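Long-range contact in outer surface protein (Bacillus cereus ATCC 14579, PDB 1X7F), which is of uncharacterised function but probably acts as a 6-phospho-N-acetylmuramidase, hydrolysing a disaccharide that contains 6-phospho-N-acetylmuramic acid during recycling of the bacterial cell wall: residues 135-148 with 161-174. Sequence-based numbering, arbitrary orientation.
Sequences TNNPYGLKIELNVS and QANKSALIGCHNFY
The beta-alpha-beta unit formed by strand 142-146, helix 153-157 and strand 167-170 brings its two strands together in parallel register, I143 beside L167 and N146 beside C170. I143 N starts the pairing by donating to A166 O (2.9 Å); the bonds then alternate through I143 O and L145 N, L145 O receives C170 N (2.8 Å), and V147 N reaches C170 O. L145 CD1 meets L167 CD2 on the face packed against helix 153-157. E144, N146, I168 and C170 occupy the other face. With CG anti to the backbone N (chi1 -175°) and the chain extended, E144 runs past I168, OE1 lying 3.5 Å from I168 CD1, and its carboxylate ends beside C170 CB; R57 takes OE1 in a salt bridge. Strand order and family are consistent with a TIM-type (beta/alpha)8 barrel, whose interior would then be the E144 face. V147 CG2 packs over the backbone of G169, which carries no side chain, coming to 3.5 Å from G169 C. V147 CB sits over the H171 ring, 3.8 Å from its centroid, in a CH-pi contact. S148 OG bonds H171 ND1 at the ring edge (2.8 Å) and accepts from N172 N (2.8 Å); with S190 OG on NE2, this fixes the imidazole's rotation. At the opposite end, T135 OG1 receives N163 N (3.0 Å) and also bonds A132 O.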
ATOM      1  N   THR A 135     -14.170  -0.766  23.593  1.00 37.50           N
ATOM      2  CA  THR A 135     -14.332   0.444  22.776  1.00 36.50           C
ATOM      3  C   THR A 135     -14.889   1.609  23.597  1.00 36.82           C
ATOM      4  O   THR A 135     -14.813   2.767  23.171  1.00 36.49           O
ATOM      5  CB  THR A 135     -15.230   0.181  21.538  1.00 36.45           C
ATOM      6  OG1 THR A 135     -16.579  -0.078  21.947  1.00 34.01           O
ATOM      7  CG2 THR A 135     -14.826  -1.094  20.827  1.00 35.45           C
ATOM      8  N   ASN A 136     -15.447   1.292  24.770  1.00 36.87           N
ATOM      9  CA  ASN A 136     -15.964   2.299  25.701  1.00 37.07           C
ATOM     10  C   ASN A 136     -14.954   2.684  26.789  1.00 36.61           C
ATOM     11  O   ASN A 136     -15.340   3.222  27.827  1.00 36.20           O
ATOM     12  CB  ASN A 136     -17.276   1.828  26.357  1.00 37.52           C
ATOM     13  CG  ASN A 136     -18.368   1.504  25.336  1.00 39.22           C
ATOM     14  OD1 ASN A 136     -18.434   2.179  24.151  1.00 41.67           O
ATOM     15  ND2 ASN A 136     -19.255   0.475  25.788  1.00 42.28           N
ATOM     16  N   ASN A 137     -13.670   2.401  26.558  1.00 36.37           N
ATOM     17  CA  ASN A 137     -12.621   2.741  27.526  1.00 36.21           C
ATOM     18  C   ASN A 137     -12.493   4.260  27.737  1.00 36.36           C
ATOM     19  O   ASN A 137     -12.616   5.033  26.779  1.00 36.57           O
ATOM     20  CB  ASN A 137     -11.278   2.080  27.153  1.00 35.61           C
ATOM     21  CG  ASN A 137     -10.514   2.843  26.083  1.00 35.13           C
ATOM     22  OD1 ASN A 137      -9.796   3.807  26.391  1.00 34.21           O
ATOM     23  ND2 ASN A 137     -10.641   2.399  24.821  1.00 32.85           N
ATOM     24  N   PRO A 138     -12.275   4.692  28.985  1.00 36.80           N
ATOM     25  CA  PRO A 138     -12.234   6.129  29.301  1.00 37.25           C
ATOM     26  C   PRO A 138     -10.916   6.842  28.947  1.00 37.51           C
ATOM     27  O   PRO A 138     -10.752   8.020  29.285  1.00 38.08           O
ATOM     28  CB  PRO A 138     -12.465   6.163  30.821  1.00 36.54           C
ATOM     29  CG  PRO A 138     -12.754   4.734  31.223  1.00 36.74           C
ATOM     30  CD  PRO A 138     -12.094   3.868  30.198  1.00 36.90           C
ATOM     31  N   TYR A 139      -9.996   6.148  28.276  1.00 37.37           N
ATOM     32  CA  TYR A 139      -8.672   6.716  28.003  1.00 37.30           C
ATOM     33  C   TYR A 139      -8.515   7.166  26.558  1.00 37.23           C
ATOM     34  O   TYR A 139      -7.442   7.619  26.158  1.00 37.37           O
ATOM     35  CB  TYR A 139      -7.560   5.732  28.396  1.00 37.46           C
ATOM     36  CG  TYR A 139      -7.744   5.129  29.775  1.00 37.98           C
ATOM     37  CD1 TYR A 139      -8.130   3.797  29.924  1.00 38.02           C
ATOM     38  CD2 TYR A 139      -7.550   5.892  30.929  1.00 37.64           C
ATOM     39  CE1 TYR A 139      -8.313   3.237  31.186  1.00 38.56           C
ATOM     40  CE2 TYR A 139      -7.729   5.340  32.196  1.00 37.98           C
ATOM     41  CZ  TYR A 139      -8.112   4.012  32.314  1.00 37.86           C
ATOM     42  OH  TYR A 139      -8.292   3.454  33.557  1.00 38.94           O
ATOM     43  N   GLY A 140      -9.596   7.041  25.786  1.00 37.25           N
ATOM     44  CA  GLY A 140      -9.614   7.420  24.373  1.00 37.04           C
ATOM     45  C   GLY A 140      -8.739   6.536  23.512  1.00 37.15           C
ATOM     46  O   GLY A 140      -8.190   6.986  22.500  1.00 37.67           O
ATOM     47  N   LEU A 141      -8.612   5.273  23.907  1.00 36.80           N
ATOM     48  CA  LEU A 141      -7.761   4.327  23.191  1.00 36.42           C
ATOM     49  C   LEU A 141      -8.497   3.662  22.033  1.00 35.94           C
ATOM     50  O   LEU A 141      -9.669   3.305  22.153  1.00 35.91           O
ATOM     51  CB  LEU A 141      -7.207   3.280  24.162  1.00 36.67           C
ATOM     52  CG  LEU A 141      -6.149   3.772  25.159  1.00 37.09           C
ATOM     53  CD1 LEU A 141      -6.060   2.860  26.373  1.00 36.06           C
ATOM     54  CD2 LEU A 141      -4.788   3.899  24.478  1.00 37.98           C
ATOM     55  N   LYS A 142      -7.806   3.527  20.904  1.00 35.81           N
ATOM     56  CA  LYS A 142      -8.326   2.797  19.750  1.00 35.89           C
ATOM     57  C   LYS A 142      -8.198   1.297  19.993  1.00 35.59           C
ATOM     58  O   LYS A 142      -7.201   0.842  20.558  1.00 35.48           O
ATOM     59  CB  LYS A 142      -7.556   3.166  18.476  1.00 35.90           C
ATOM     60  CG  LYS A 142      -7.773   4.579  17.959  1.00 37.53           C
ATOM     61  CD  LYS A 142      -9.103   4.729  17.223  1.00 38.76           C
ATOM     62  CE  LYS A 142      -9.462   6.192  17.019  1.00 38.99           C
ATOM     63  NZ  LYS A 142      -9.545   6.919  18.313  1.00 39.92           N
ATOM     64  N   ILE A 143      -9.205   0.531  19.583  1.00 35.13           N
ATOM     65  CA  ILE A 143      -9.121  -0.927  19.641  1.00 34.26           C
ATOM     66  C   ILE A 143      -8.883  -1.454  18.233  1.00 34.39           C
ATOM     67  O   ILE A 143      -9.788  -1.431  17.398  1.00 33.97           O
ATOM     68  CB  ILE A 143     -10.399  -1.569  20.267  1.00 34.26           C
ATOM     69  CG1 ILE A 143     -10.817  -0.884  21.593  1.00 32.65           C
ATOM     70  CG2 ILE A 143     -10.216  -3.085  20.427  1.00 33.88           C
ATOM     71  CD1 ILE A 143      -9.768  -0.872  22.702  1.00 30.56           C
ATOM     72  N   GLU A 144      -7.657  -1.907  17.976  1.00 34.35           N
ATOM     73  CA  GLU A 144      -7.299  -2.482  16.679  1.00 34.97           C
ATOM     74  C   GLU A 144      -7.626  -3.975  16.603  1.00 34.48           C
ATOM     75  O   GLU A 144      -7.171  -4.767  17.424  1.00 34.90           O
ATOM     76  CB  GLU A 144      -5.829  -2.239  16.339  1.00 34.87           C
ATOM     77  CG  GLU A 144      -5.463  -2.724  14.942  1.00 37.34           C
ATOM     78  CD  GLU A 144      -4.161  -2.146  14.444  1.00 41.51           C
ATOM     79  OE1 GLU A 144      -4.198  -1.142  13.712  1.00 45.51           O
ATOM     80  OE2 GLU A 144      -3.097  -2.690  14.775  1.00 45.53           O
ATOM     81  N   LEU A 145      -8.431  -4.337  15.612  1.00 33.97           N
ATOM     82  CA  LEU A 145      -8.823  -5.721  15.403  1.00 33.75           C
ATOM     83  C   LEU A 145      -7.985  -6.360  14.295  1.00 34.04           C
ATOM     84  O   LEU A 145      -7.432  -5.666  13.436  1.00 34.05           O
ATOM     85  CB  LEU A 145     -10.310  -5.811  15.049  1.00 32.94           C
ATOM     86  CG  LEU A 145     -11.340  -5.182  15.990  1.00 31.87           C
ATOM     87  CD1 LEU A 145     -12.677  -5.182  15.301  1.00 29.99           C
ATOM     88  CD2 LEU A 145     -11.421  -5.912  17.334  1.00 28.94           C
ATOM     89  N   ASN A 146      -7.903  -7.683  14.331  1.00 33.55           N
ATOM     90  CA  ASN A 146      -7.234  -8.454  13.297  1.00 34.63           C
ATOM     91  C   ASN A 146      -8.152  -8.563  12.081  1.00 34.46           C
ATOM     92  O   ASN A 146      -9.228  -9.152  12.161  1.00 35.09           O
ATOM     93  CB  ASN A 146      -6.885  -9.858  13.839  1.00 33.83           C
ATOM     94  CG  ASN A 146      -5.869 -10.603  12.968  1.00 35.57           C
ATOM     95  OD1 ASN A 146      -5.658 -10.286  11.789  1.00 36.71           O
ATOM     96  ND2 ASN A 146      -5.223 -11.586  13.560  1.00 34.48           N
ATOM     97  N   VAL A 147      -7.726  -7.998  10.957  1.00 35.33           N
ATOM     98  CA  VAL A 147      -8.495  -8.089   9.703  1.00 35.63           C
ATOM     99  C   VAL A 147      -8.379  -9.484   9.070  1.00 36.54           C
ATOM    100  O   VAL A 147      -9.303  -9.931   8.381  1.00 35.90           O
ATOM    101  CB  VAL A 147      -8.090  -6.983   8.700  1.00 34.81           C
ATOM    102  CG1 VAL A 147      -9.008  -6.962   7.480  1.00 34.00           C
ATOM    103  CG2 VAL A 147      -8.168  -5.634   9.373  1.00 36.39           C
ATOM    104  N   SER A 148      -7.273 -10.181   9.364  1.00 36.81           N
ATOM    105  CA  SER A 148      -6.893 -11.405   8.661  1.00 38.10           C
ATOM    106  C   SER A 148      -7.739 -12.665   8.904  1.00 39.10           C
ATOM    107  O   SER A 148      -7.411 -13.723   8.381  1.00 40.48           O
ATOM    108  CB  SER A 148      -5.407 -11.715   8.890  1.00 38.27           C
ATOM    109  OG  SER A 148      -4.594 -10.614   8.524  1.00 36.79           O
ATOM    110  N   GLN A 161     -23.606  -3.346  22.426  1.00 42.14           N
ATOM    111  CA  GLN A 161     -23.463  -1.891  22.497  1.00 42.60           C
ATOM    112  C   GLN A 161     -21.993  -1.481  22.408  1.00 42.74           C
ATOM    113  O   GLN A 161     -21.263  -1.468  23.407  1.00 42.98           O
ATOM    114  CB  GLN A 161     -24.141  -1.324  23.746  1.00 42.61           C
ATOM    115  CG  GLN A 161     -25.563  -0.793  23.507  1.00 43.44           C
ATOM    116  CD  GLN A 161     -26.593  -1.888  23.223  1.00 43.50           C
ATOM    117  OE1 GLN A 161     -26.435  -2.684  22.290  1.00 42.53           O
ATOM    118  NE2 GLN A 161     -27.660  -1.910  24.016  1.00 42.73           N
ATOM    119  N   ALA A 162     -21.571  -1.158  21.186  1.00 43.00           N
ATOM    120  CA  ALA A 162     -20.167  -0.890  20.891  1.00 43.05           C
ATOM    121  C   ALA A 162     -19.977   0.449  20.188  1.00 43.00           C
ATOM    122  O   ALA A 162     -20.753   0.807  19.299  1.00 43.12           O
ATOM    123  CB  ALA A 162     -19.589  -2.011  20.041  1.00 43.06           C
ATOM    124  N   ASN A 163     -18.938   1.178  20.592  1.00 42.71           N
ATOM    125  CA  ASN A 163     -18.528   2.390  19.893  1.00 42.23           C
ATOM    126  C   ASN A 163     -17.689   2.029  18.671  1.00 41.85           C
ATOM    127  O   ASN A 163     -16.463   1.846  18.779  1.00 41.85           O
ATOM    128  CB  ASN A 163     -17.744   3.328  20.831  1.00 42.33           C
ATOM    129  CG  ASN A 163     -17.237   4.603  20.129  1.00 41.91           C
ATOM    130  OD1 ASN A 163     -17.624   4.873  18.980  1.00 40.20           O
ATOM    131  ND2 ASN A 163     -16.362   5.368  20.817  1.00 43.10           N
ATOM    132  N   LYS A 164     -18.361   1.936  17.516  1.00 41.53           N
ATOM    133  CA  LYS A 164     -17.720   1.630  16.227  1.00 41.21           C
ATOM    134  C   LYS A 164     -16.552   2.578  15.921  1.00 40.71           C
ATOM    135  O   LYS A 164     -15.566   2.185  15.285  1.00 40.31           O
ATOM    136  CB  LYS A 164     -18.750   1.701  15.088  1.00 41.43           C
ATOM    137  CG  LYS A 164     -18.372   0.887  13.852  1.00 42.57           C
ATOM    138  CD  LYS A 164     -18.524   1.683  12.554  1.00 46.03           C
ATOM    139  CE  LYS A 164     -19.949   1.653  12.005  1.00 46.86           C
ATOM    140  NZ  LYS A 164     -19.955   2.055  10.565  1.00 47.06           N
ATOM    141  N   SER A 165     -16.680   3.817  16.392  1.00 40.08           N
ATOM    142  CA  SER A 165     -15.710   4.890  16.161  1.00 39.51           C
ATOM    143  C   SER A 165     -14.352   4.705  16.871  1.00 38.45           C
ATOM    144  O   SER A 165     -13.378   5.372  16.524  1.00 37.79           O
ATOM    145  CB  SER A 165     -16.353   6.241  16.526  1.00 39.96           C
ATOM    146  OG  SER A 165     -15.434   7.107  17.179  1.00 41.45           O
ATOM    147  N   ALA A 166     -14.299   3.807  17.857  1.00 37.88           N
ATOM    148  CA  ALA A 166     -13.043   3.460  18.535  1.00 37.37           C
ATOM    149  C   ALA A 166     -12.278   2.322  17.826  1.00 37.21           C
ATOM    150  O   ALA A 166     -11.077   2.127  18.051  1.00 37.61           O
ATOM    151  CB  ALA A 166     -13.304   3.116  20.004  1.00 37.07           C
ATOM    152  N   LEU A 167     -12.967   1.595  16.948  1.00 36.51           N
ATOM    153  CA  LEU A 167     -12.365   0.479  16.222  1.00 35.87           C
ATOM    154  C   LEU A 167     -11.521   0.883  15.007  1.00 35.57           C
ATOM    155  O   LEU A 167     -11.887   1.783  14.247  1.00 35.13           O
ATOM    156  CB  LEU A 167     -13.443  -0.517  15.779  1.00 36.06           C
ATOM    157  CG  LEU A 167     -14.229  -1.270  16.857  1.00 36.95           C
ATOM    158  CD1 LEU A 167     -15.335  -2.103  16.222  1.00 37.93           C
ATOM    159  CD2 LEU A 167     -13.317  -2.142  17.719  1.00 36.69           C
ATOM    160  N   ILE A 168     -10.374   0.218  14.866  1.00 35.00           N
ATOM    161  CA  ILE A 168      -9.596   0.174  13.626  1.00 34.87           C
ATOM    162  C   ILE A 168      -9.225  -1.294  13.359  1.00 35.04           C
ATOM    163  O   ILE A 168      -9.502  -2.173  14.187  1.00 35.01           O
ATOM    164  CB  ILE A 168      -8.328   1.096  13.668  1.00 34.93           C
ATOM    165  CG1 ILE A 168      -7.400   0.735  14.838  1.00 35.09           C
ATOM    166  CG2 ILE A 168      -8.734   2.583  13.719  1.00 35.86           C
ATOM    167  CD1 ILE A 168      -6.089   1.518  14.865  1.00 34.61           C
ATOM    168  N   GLY A 169      -8.623  -1.559  12.204  1.00 34.45           N
ATOM    169  CA  GLY A 169      -8.241  -2.898  11.838  1.00 34.64           C
ATOM    170  C   GLY A 169      -6.865  -2.966  11.200  1.00 35.54           C
ATOM    171  O   GLY A 169      -6.487  -2.093  10.410  1.00 36.00           O
ATOM    172  N   CYS A 170      -6.112  -4.008  11.538  1.00 34.71           N
ATOM    173  CA  CYS A 170      -4.855  -4.266  10.857  1.00 34.49           C
ATOM    174  C   CYS A 170      -4.675  -5.756  10.629  1.00 33.99           C
ATOM    175  O   CYS A 170      -4.926  -6.570  11.514  1.00 34.08           O
ATOM    176  CB  CYS A 170      -3.670  -3.679  11.631  1.00 33.31           C
ATOM    177  SG  CYS A 170      -2.077  -3.840  10.806  1.00 36.59           S
ATOM    178  N   HIS A 171      -4.244  -6.093   9.419  1.00 33.91           N
ATOM    179  CA  HIS A 171      -3.898  -7.453   9.055  1.00 33.40           C
ATOM    180  C   HIS A 171      -2.696  -7.961   9.840  1.00 33.75           C
ATOM    181  O   HIS A 171      -1.943  -7.152  10.395  1.00 33.70           O
ATOM    182  CB  HIS A 171      -3.542  -7.489   7.586  1.00 33.00           C
ATOM    183  CG  HIS A 171      -4.715  -7.644   6.679  1.00 31.95           C
ATOM    184  ND1 HIS A 171      -5.271  -8.873   6.387  1.00 30.70           N
ATOM    185  CD2 HIS A 171      -5.403  -6.733   5.952  1.00 30.98           C
ATOM    186  CE1 HIS A 171      -6.269  -8.710   5.538  1.00 30.59           C
ATOM    187  NE2 HIS A 171      -6.374  -7.419   5.266  1.00 33.45           N
ATOM    188  N   ASN A 172      -2.520  -9.291   9.875  1.00 33.52           N
ATOM    189  CA  ASN A 172      -1.285  -9.906  10.373  1.00 33.79           C
ATOM    190  C   ASN A 172      -0.176  -9.749   9.341  1.00 34.20           C
ATOM    191  O   ASN A 172      -0.434  -9.463   8.168  1.00 33.48           O
ATOM    192  CB  ASN A 172      -1.456 -11.403  10.631  1.00 33.40           C
ATOM    193  CG  ASN A 172      -2.129 -11.717  11.947  1.00 35.76           C
ATOM    194  OD1 ASN A 172      -1.918 -11.053  12.963  1.00 36.48           O
ATOM    195  ND2 ASN A 172      -2.932 -12.776  11.943  1.00 40.17           N
ATOM    196  N   PHE A 173       1.065  -9.946   9.772  1.00 34.53           N
ATOM    197  CA  PHE A 173       2.140 -10.164   8.820  1.00 34.99           C
ATOM    198  C   PHE A 173       2.607 -11.593   9.029  1.00 34.60           C
ATOM    199  O   PHE A 173       2.205 -12.228  10.009  1.00 33.05           O
ATOM    200  CB  PHE A 173       3.275  -9.123   8.916  1.00 34.25           C
ATOM    201  CG  PHE A 173       3.925  -9.008  10.283  1.00 35.17           C
ATOM    202  CD1 PHE A 173       4.477 -10.114  10.919  1.00 31.14           C
ATOM    203  CD2 PHE A 173       4.059  -7.749  10.889  1.00 35.58           C
ATOM    204  CE1 PHE A 173       5.100 -10.006  12.153  1.00 33.31           C
ATOM    205  CE2 PHE A 173       4.681  -7.612  12.124  1.00 35.21           C
ATOM    206  CZ  PHE A 173       5.199  -8.751  12.771  1.00 37.41           C
ATOM    207  N   TYR A 174       3.435 -12.098   8.106  1.00 34.51           N
ATOM    208  CA  TYR A 174       3.787 -13.531   8.081  1.00 33.87           C
ATOM    209  C   TYR A 174       5.287 -13.751   7.888  1.00 34.43           C
ATOM    210  O   TYR A 174       5.798 -13.629   6.761  1.00 35.34           O
ATOM    211  CB  TYR A 174       2.936 -14.261   7.024  1.00 33.02           C
ATOM    212  CG  TYR A 174       1.480 -14.204   7.392  1.00 31.79           C
ATOM    213  CD1 TYR A 174       0.675 -13.133   6.981  1.00 31.94           C
ATOM    214  CD2 TYR A 174       0.914 -15.186   8.225  1.00 32.20           C
ATOM    215  CE1 TYR A 174      -0.673 -13.051   7.379  1.00 30.23           C
ATOM    216  CE2 TYR A 174      -0.428 -15.122   8.613  1.00 29.04           C
ATOM    217  CZ  TYR A 174      -1.205 -14.050   8.192  1.00 30.69           C
ATOM    218  OH  TYR A 174      -2.525 -13.982   8.580  1.00 32.98           O
TER